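Local coordinates for Efb homologous protein (Staphylococcus aureus subsp. aureus Mu50, PDB 2NOJ), which probably binds the complement protein C3 and so helps the bacterium evade complement attack, like the extracellular fibrinogen-binding protein Efb to which it is homologous, at residues 31-36 / 50-55; 46-51 / 68-73. The protein carries 1 engineered substitution. All coordinates share one frame; numbering follows the deposited sequence.

Interaction 1: 31-36 / 50-55. Engineered in segment 31-36: Glu34 (natural residue Asn).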
ATOM      1  N   LYS B  31       7.119  15.518  20.274  1.00 28.58           N
ATOM      2  CA  LYS B  31       6.035  16.476  20.210  1.00 29.86           C
ATOM      3  C   LYS B  31       4.732  15.784  19.734  1.00 28.11           C
ATOM      4  O   LYS B  31       3.611  16.147  20.136  1.00 29.95           O
ATOM      5  CB  LYS B  31       6.421  17.626  19.279  1.00 31.62           C
ATOM      6  N   ALA B  32       4.888  14.768  18.893  1.00 24.82           N
ATOM      7  CA  ALA B  32       3.748  14.031  18.389  1.00 21.19           C
ATOM      8  C   ALA B  32       3.133  13.123  19.452  1.00 19.47           C
ATOM      9  O   ALA B  32       1.918  13.057  19.574  1.00 17.35           O
ATOM     10  CB  ALA B  32       4.161  13.215  17.166  1.00 17.95           C
ATOM     11  N   VAL B  33       3.961  12.419  20.219  1.00 18.70           N
ATOM     12  CA  VAL B  33       3.438  11.525  21.258  1.00 19.90           C
ATOM     13  C   VAL B  33       2.850  12.302  22.429  1.00 24.45           C
ATOM     14  O   VAL B  33       1.853  11.892  23.014  1.00 24.36           O
ATOM     15  CB  VAL B  33       4.528  10.550  21.803  1.00 18.05           C
ATOM     16  CG1 VAL B  33       4.017   9.835  23.021  1.00 15.28           C
ATOM     17  CG2 VAL B  33       4.900   9.503  20.741  1.00 16.21           C
ATOM     18  N   GLU B  34       3.454  13.428  22.786  1.00 30.49           N
ATOM     19  CA  GLU B  34       2.904  14.217  23.901  1.00 34.81           C
ATOM     20  C   GLU B  34       1.465  14.682  23.599  1.00 34.16           C
ATOM     21  O   GLU B  34       0.582  14.548  24.443  1.00 33.60           O
ATOM     22  CB  GLU B  34       3.802  15.425  24.199  1.00 34.30           C
ATOM     23  N   LEU B  35       1.243  15.209  22.393  1.00 32.10           N
ATOM     24  CA  LEU B  35      -0.069  15.692  21.993  1.00 32.74           C
ATOM     25  C   LEU B  35      -1.080  14.544  21.977  1.00 32.12           C
ATOM     26  O   LEU B  35      -2.276  14.744  22.264  1.00 30.14           O
ATOM     27  CB  LEU B  35       0.003  16.331  20.612  1.00 32.82           C
ATOM     28  N   PHE B  36      -0.602  13.351  21.626  1.00 27.52           N
ATOM     29  CA  PHE B  36      -1.467  12.177  21.577  1.00 22.89           C
ATOM     30  C   PHE B  36      -1.900  11.745  22.979  1.00 24.64           C
ATOM     31  O   PHE B  36      -3.051  11.353  23.193  1.00 21.63           O
ATOM     32  CB  PHE B  36      -0.749  11.023  20.874  1.00 17.85           C
ATOM     33  CG  PHE B  36      -1.510   9.732  20.898  1.00 13.38           C
ATOM     34  CD1 PHE B  36      -2.897   9.715  20.708  1.00 11.45           C
ATOM     35  CD2 PHE B  36      -0.850   8.525  21.063  1.00 13.67           C
ATOM     36  CE1 PHE B  36      -3.612   8.522  20.671  1.00  7.82           C
ATOM     37  CE2 PHE B  36      -1.559   7.316  21.026  1.00 11.89           C
ATOM     38  CZ  PHE B  36      -2.953   7.326  20.827  1.00 10.66           C
ATOM     39  N   ARG B  50       3.416   7.441  13.320  1.00 23.52           N
ATOM     40  CA  ARG B  50       4.238   7.697  12.146  1.00 25.97           C
ATOM     41  C   ARG B  50       5.487   8.445  12.577  1.00 25.48           C
ATOM     42  O   ARG B  50       6.582   8.150  12.113  1.00 27.24           O
ATOM     43  CB  ARG B  50       3.456   8.520  11.117  1.00 30.10           C
ATOM     44  CG  ARG B  50       4.091   8.599   9.720  1.00 39.74           C
ATOM     45  CD  ARG B  50       3.151   9.308   8.737  1.00 48.89           C
ATOM     46  NE  ARG B  50       3.340   8.876   7.351  1.00 60.54           N
ATOM     47  CZ  ARG B  50       4.065   9.528   6.443  1.00 67.92           C
ATOM     48  NH1 ARG B  50       4.683  10.663   6.759  1.00 72.00           N
ATOM     49  NH2 ARG B  50       4.167   9.045   5.208  1.00 73.11           N
ATOM     50  N   ALA B  51       5.339   9.411  13.471  1.00 24.08           N
ATOM     51  CA  ALA B  51       6.510  10.149  13.923  1.00 25.46           C
ATOM     52  C   ALA B  51       7.553   9.153  14.450  1.00 22.33           C
ATOM     53  O   ALA B  51       8.702   9.146  14.010  1.00 21.83           O
ATOM     54  CB  ALA B  51       6.118  11.143  15.004  1.00 23.27           C
ATOM     55  N   VAL B  52       7.136   8.312  15.391  1.00 20.45           N
ATOM     56  CA  VAL B  52       8.013   7.298  15.987  1.00 17.58           C
ATOM     57  C   VAL B  52       8.601   6.364  14.915  1.00 18.63           C
ATOM     58  O   VAL B  52       9.794   6.062  14.928  1.00 17.76           O
ATOM     59  CB  VAL B  52       7.229   6.463  17.007  1.00 16.10           C
ATOM     60  CG1 VAL B  52       8.016   5.227  17.384  1.00  9.54           C
ATOM     61  CG2 VAL B  52       6.873   7.324  18.215  1.00 12.07           C
ATOM     62  N   ASN B  53       7.758   5.900  13.990  1.00 16.19           N
ATOM     63  CA  ASN B  53       8.233   5.036  12.917  1.00 15.68           C
ATOM     64  C   ASN B  53       9.266   5.721  12.055  1.00 19.40           C
ATOM     65  O   ASN B  53      10.206   5.071  11.594  1.00 20.10           O
ATOM     66  CB  ASN B  53       7.082   4.544  12.049  1.00 12.77           C
ATOM     67  CG  ASN B  53       6.290   3.432  12.726  1.00 15.14           C
ATOM     68  OD1 ASN B  53       6.844   2.675  13.541  1.00 14.02           O
ATOM     69  ND2 ASN B  53       4.995   3.318  12.397  1.00 12.03           N
ATOM     70  N   LEU B  54       9.114   7.027  11.843  1.00 24.37           N
ATOM     71  CA  LEU B  54      10.073   7.786  11.027  1.00 30.94           C
ATOM     72  C   LEU B  54      11.501   7.759  11.611  1.00 29.72           C
ATOM     73  O   LEU B  54      12.472   7.888  10.879  1.00 32.41           O
ATOM     74  CB  LEU B  54       9.613   9.240  10.853  1.00 34.00           C
ATOM     75  CG  LEU B  54       8.254   9.442  10.183  1.00 39.65           C
ATOM     76  CD1 LEU B  54       7.927  10.943  10.102  1.00 43.90           C
ATOM     77  CD2 LEU B  54       8.269   8.804   8.783  1.00 40.15           C
ATOM     78  N   ILE B  55      11.633   7.608  12.925  1.00 28.68           N
ATOM     79  CA  ILE B  55      12.964   7.525  13.526  1.00 33.26           C
ATOM     80  C   ILE B  55      13.577   6.251  12.957  1.00 30.74           C
ATOM     81  O   ILE B  55      13.220   5.151  13.350  1.00 28.45           O
ATOM     82  CB  ILE B  55      12.912   7.390  15.080  1.00 31.11           C
ATOM     83  CG1 ILE B  55      12.094   8.522  15.681  1.00 32.78           C
ATOM     84  CG2 ILE B  55      14.319   7.445  15.661  1.00 31.11           C
ATOM     85  CD1 ILE B  55      12.234   8.631  17.160  1.00 38.81           C
TER
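Ala32 and Val33 on helix 24-39 meet Ala51 and Val52 on helix 42-54 in a small, wholly apolar contact inside a three-helix bundle, close to the centre of the chain. The two helices run in roughly opposite directions, joined by a short turn, and here two consecutive residues from each supply all the touching atoms. Ala32 and Ala51 direct their CB atoms toward each other, and the two methyls meet at 3.6 Å (Ala32 CB to Ala51 CB). With nothing beyond CB on either residue, the backbones can come close: their CA atoms are the nearest pair across the segments, 6.5 Å apart. Alanine suits both positions because it fills the narrow gap between the helices without pushing them apart.

The valines form a second layer beside this pair. Each leaves its helix at a slant to the partner and reaches across with one branch, Val33 CG2 lying 3.9 Å from Val52 CG2. Both have the same conformation: CG1 is anti to the backbone N (chi1 170° in Val33, 167° in Val52), which places CG2 beside that N and on the side where the other helix lies. Branched at CB, valine adds width here while remaining rigid and apolar.

Elsewhere on helix 42-54, Asn53 hydrogen-bonds through its amide to the backbone of the bound chain of another protein. The inner side of the contact is covered by helix 61-76, where Val33 packs on Ile70 and Val52 on Gln67, while Ala51 also touches Ala29 of helix 24-39.

Interaction 2: 46-51 / 68-73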
ATOM      1  N   ARG B  46      -2.457   8.644  14.678  1.00 22.52           N
ATOM      2  CA  ARG B  46      -1.822   8.398  13.392  1.00 24.96           C
ATOM      3  C   ARG B  46      -0.547   9.211  13.305  1.00 24.96           C
ATOM      4  O   ARG B  46       0.503   8.712  12.870  1.00 23.46           O
ATOM      5  CB  ARG B  46      -2.765   8.732  12.237  1.00 26.88           C
ATOM      6  CG  ARG B  46      -3.947   7.787  12.152  1.00 34.22           C
ATOM      7  CD  ARG B  46      -4.845   8.033  10.939  1.00 43.36           C
ATOM      8  NE  ARG B  46      -4.365   7.407   9.707  1.00 50.18           N
ATOM      9  CZ  ARG B  46      -3.554   8.001   8.837  1.00 56.17           C
ATOM     10  NH1 ARG B  46      -3.127   9.240   9.057  1.00 58.06           N
ATOM     11  NH2 ARG B  46      -3.170   7.361   7.740  1.00 60.66           N
ATOM     12  N   LYS B  47      -0.634  10.448  13.769  1.00 26.48           N
ATOM     13  CA  LYS B  47       0.513  11.347  13.741  1.00 29.58           C
ATOM     14  C   LYS B  47       1.638  10.899  14.687  1.00 24.26           C
ATOM     15  O   LYS B  47       2.813  10.979  14.338  1.00 22.46           O
ATOM     16  CB  LYS B  47       0.069  12.780  14.076  1.00 33.93           C
ATOM     17  CG  LYS B  47       1.210  13.791  14.062  1.00 43.30           C
ATOM     18  CD  LYS B  47       0.725  15.178  14.450  1.00 53.45           C
ATOM     19  CE  LYS B  47       1.859  16.189  14.470  1.00 59.32           C
ATOM     20  NZ  LYS B  47       1.353  17.566  14.804  1.00 66.95           N
ATOM     21  N   ALA B  48       1.268  10.414  15.869  1.00 21.56           N
ATOM     22  CA  ALA B  48       2.251   9.956  16.845  1.00 22.74           C
ATOM     23  C   ALA B  48       2.948   8.659  16.405  1.00 19.48           C
ATOM     24  O   ALA B  48       4.178   8.527  16.523  1.00 18.87           O
ATOM     25  CB  ALA B  48       1.585   9.766  18.210  1.00 19.31           C
ATOM     26  N   GLN B  49       2.183   7.710  15.876  1.00 18.27           N
ATOM     27  CA  GLN B  49       2.792   6.443  15.456  1.00 18.40           C
ATOM     28  C   GLN B  49       3.788   6.602  14.290  1.00 20.27           C
ATOM     29  O   GLN B  49       4.859   5.972  14.279  1.00 16.64           O
ATOM     30  CB  GLN B  49       1.711   5.423  15.072  1.00 16.66           C
ATOM     31  CG  GLN B  49       2.270   4.082  14.702  1.00 15.69           C
ATOM     32  CD  GLN B  49       2.977   3.414  15.871  1.00 16.61           C
ATOM     33  OE1 GLN B  49       2.342   3.020  16.846  1.00 15.14           O
ATOM     34  NE2 GLN B  49       4.297   3.285  15.776  1.00 15.96           N
ATOM     35  N   ARG B  50       3.416   7.441  13.320  1.00 23.52           N
ATOM     36  CA  ARG B  50       4.238   7.697  12.146  1.00 25.97           C
ATOM     37  C   ARG B  50       5.487   8.445  12.577  1.00 25.48           C
ATOM     38  O   ARG B  50       6.582   8.150  12.113  1.00 27.24           O
ATOM     39  CB  ARG B  50       3.456   8.520  11.117  1.00 30.10           C
ATOM     40  CG  ARG B  50       4.091   8.599   9.720  1.00 39.74           C
ATOM     41  CD  ARG B  50       3.151   9.308   8.737  1.00 48.89           C
ATOM     42  NE  ARG B  50       3.340   8.876   7.351  1.00 60.54           N
ATOM     43  CZ  ARG B  50       4.065   9.528   6.443  1.00 67.92           C
ATOM     44  NH1 ARG B  50       4.683  10.663   6.759  1.00 72.00           N
ATOM     45  NH2 ARG B  50       4.167   9.045   5.208  1.00 73.11           N
ATOM     46  N   ALA B  51       5.339   9.411  13.471  1.00 24.08           N
ATOM     47  CA  ALA B  51       6.510  10.149  13.923  1.00 25.46           C
ATOM     48  C   ALA B  51       7.553   9.153  14.450  1.00 22.33           C
ATOM     49  O   ALA B  51       8.702   9.146  14.010  1.00 21.83           O
ATOM     50  CB  ALA B  51       6.118  11.143  15.004  1.00 23.27           C
ATOM     51  N   ARG B  68       6.326   3.056  23.710  1.00 27.80           N
ATOM     52  CA  ARG B  68       5.631   2.536  24.880  1.00 28.10           C
ATOM     53  C   ARG B  68       4.456   3.438  25.263  1.00 27.53           C
ATOM     54  O   ARG B  68       3.347   2.963  25.529  1.00 26.00           O
ATOM     55  CB  ARG B  68       6.620   2.407  26.044  1.00 30.38           C
ATOM     56  CG  ARG B  68       6.186   1.465  27.142  1.00 33.23           C
ATOM     57  CD  ARG B  68       6.537   2.006  28.517  1.00 38.79           C
ATOM     58  NE  ARG B  68       6.096   1.080  29.562  1.00 43.32           N
ATOM     59  CZ  ARG B  68       6.043   1.362  30.859  1.00 44.47           C
ATOM     60  NH1 ARG B  68       6.402   2.559  31.326  1.00 44.19           N
ATOM     61  NH2 ARG B  68       5.623   0.429  31.694  1.00 47.95           N
ATOM     62  N   GLN B  69       4.691   4.742  25.283  1.00 27.80           N
ATOM     63  CA  GLN B  69       3.625   5.660  25.625  1.00 27.56           C
ATOM     64  C   GLN B  69       2.450   5.486  24.645  1.00 27.75           C
ATOM     65  O   GLN B  69       1.279   5.540  25.046  1.00 28.63           O
ATOM     66  CB  GLN B  69       4.170   7.088  25.635  1.00 31.46           C
ATOM     67  CG  GLN B  69       5.266   7.310  26.678  1.00 39.82           C
ATOM     68  CD  GLN B  69       4.803   7.022  28.086  1.00 44.62           C
ATOM     69  OE1 GLN B  69       3.636   6.650  28.318  1.00 49.20           O
ATOM     70  NE2 GLN B  69       5.715   7.190  29.042  1.00 48.74           N
ATOM     71  N   ILE B  70       2.770   5.241  23.374  1.00 25.40           N
ATOM     72  CA  ILE B  70       1.769   5.036  22.331  1.00 23.42           C
ATOM     73  C   ILE B  70       0.898   3.853  22.737  1.00 24.63           C
ATOM     74  O   ILE B  70      -0.316   3.968  22.908  1.00 25.39           O
ATOM     75  CB  ILE B  70       2.425   4.649  20.977  1.00 23.34           C
ATOM     76  CG1 ILE B  70       3.295   5.780  20.442  1.00 24.42           C
ATOM     77  CG2 ILE B  70       1.363   4.242  19.977  1.00 22.03           C
ATOM     78  CD1 ILE B  70       2.540   6.961  19.938  1.00 26.53           C
ATOM     79  N   ASP B  71       1.548   2.709  22.877  1.00 25.50           N
ATOM     80  CA  ASP B  71       0.875   1.471  23.233  1.00 28.34           C
ATOM     81  C   ASP B  71       0.042   1.580  24.506  1.00 26.87           C
ATOM     82  O   ASP B  71      -0.998   0.944  24.610  1.00 26.67           O
ATOM     83  CB  ASP B  71       1.912   0.337  23.388  1.00 29.65           C
ATOM     84  CG  ASP B  71       2.543  -0.096  22.042  1.00 34.88           C
ATOM     85  OD1 ASP B  71       2.770   0.761  21.154  1.00 34.93           O
ATOM     86  OD2 ASP B  71       2.831  -1.306  21.871  1.00 38.20           O
ATOM     87  N   LEU B  72       0.500   2.377  25.472  1.00 27.65           N
ATOM     88  CA  LEU B  72      -0.216   2.517  26.738  1.00 29.57           C
ATOM     89  C   LEU B  72      -1.520   3.277  26.617  1.00 28.98           C
ATOM     90  O   LEU B  72      -2.463   3.049  27.384  1.00 29.38           O
ATOM     91  CB  LEU B  72       0.665   3.195  27.793  1.00 30.28           C
ATOM     92  CG  LEU B  72       1.716   2.278  28.431  1.00 32.25           C
ATOM     93  CD1 LEU B  72       2.521   3.048  29.468  1.00 31.99           C
ATOM     94  CD2 LEU B  72       1.016   1.091  29.068  1.00 32.40           C
ATOM     95  N   VAL B  73      -1.582   4.187  25.657  1.00 29.23           N
ATOM     96  CA  VAL B  73      -2.803   4.950  25.480  1.00 27.47           C
ATOM     97  C   VAL B  73      -3.792   4.078  24.726  1.00 30.06           C
ATOM     98  O   VAL B  73      -4.978   4.058  25.043  1.00 31.09           O
ATOM     99  CB  VAL B  73      -2.555   6.265  24.691  1.00 26.14           C
ATOM    100  CG1 VAL B  73      -3.823   7.120  24.713  1.00 22.29           C
ATOM    101  CG2 VAL B  73      -1.359   7.035  25.284  1.00 21.45           C
TER
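The flat amide of Gln49 presents its oxygen end to Ile70, with the CG2 methyl lying above the amide plane rather than in it, 3.5 Å from Gln49 OE1. A second flat group, the guanidinium of Arg68, has Leu72 CD1 over one face, 4.0 Å above the plane and offset toward the rim; both belong to helix 61-76. The contact joins that helix to the roughly antiparallel helix 42-54 in the three-helix bundle of the Efb C-terminal family.

Gln49 starts with CG anti to its backbone N and then bends at chi2 (64°), which carries the amide across toward the partner helix. There OE1 accepts a hydrogen bond from Gln67 NE2, a group that also donates to Asp71 OD1. The same oxygen thus does two jobs, resting against the Ile70 methyl and making a polar link at the margin of the core. On helix 42-54, Arg46 NE also pairs with an acidic side chain of the other protein's chain.

Isoleucine suits the middle of the interface because its two arms fill separate places, CG2 at the amide and CD1 at Ala48. Alanine's single methyl, directed at the partner helix, leaves room for that second arm: Ile70 CD1 packs 3.4 Å from Ala48 CB.

Overall arrangement
Both contacts are buried near the centre of the chain, their own centres about 6 Å apart, and both use helix 42-54. Interaction 1 ties it to helix 24-39 and interaction 2 to helix 61-76. The third side of the bundle is closed between them, where Val33 CG2 of interaction 1 lies 3.6 Å from Ile70 CD1 of interaction 2. Their chemistry differs: interaction 1 is purely aliphatic, built from short side chains that suit close helices, whereas interaction 2 combines a larger isoleucine with a glutamine whose oxygen is satisfied nearby. Toward the outer side of the shared helix, polar residues of both contacts' segments reach the chain of another protein.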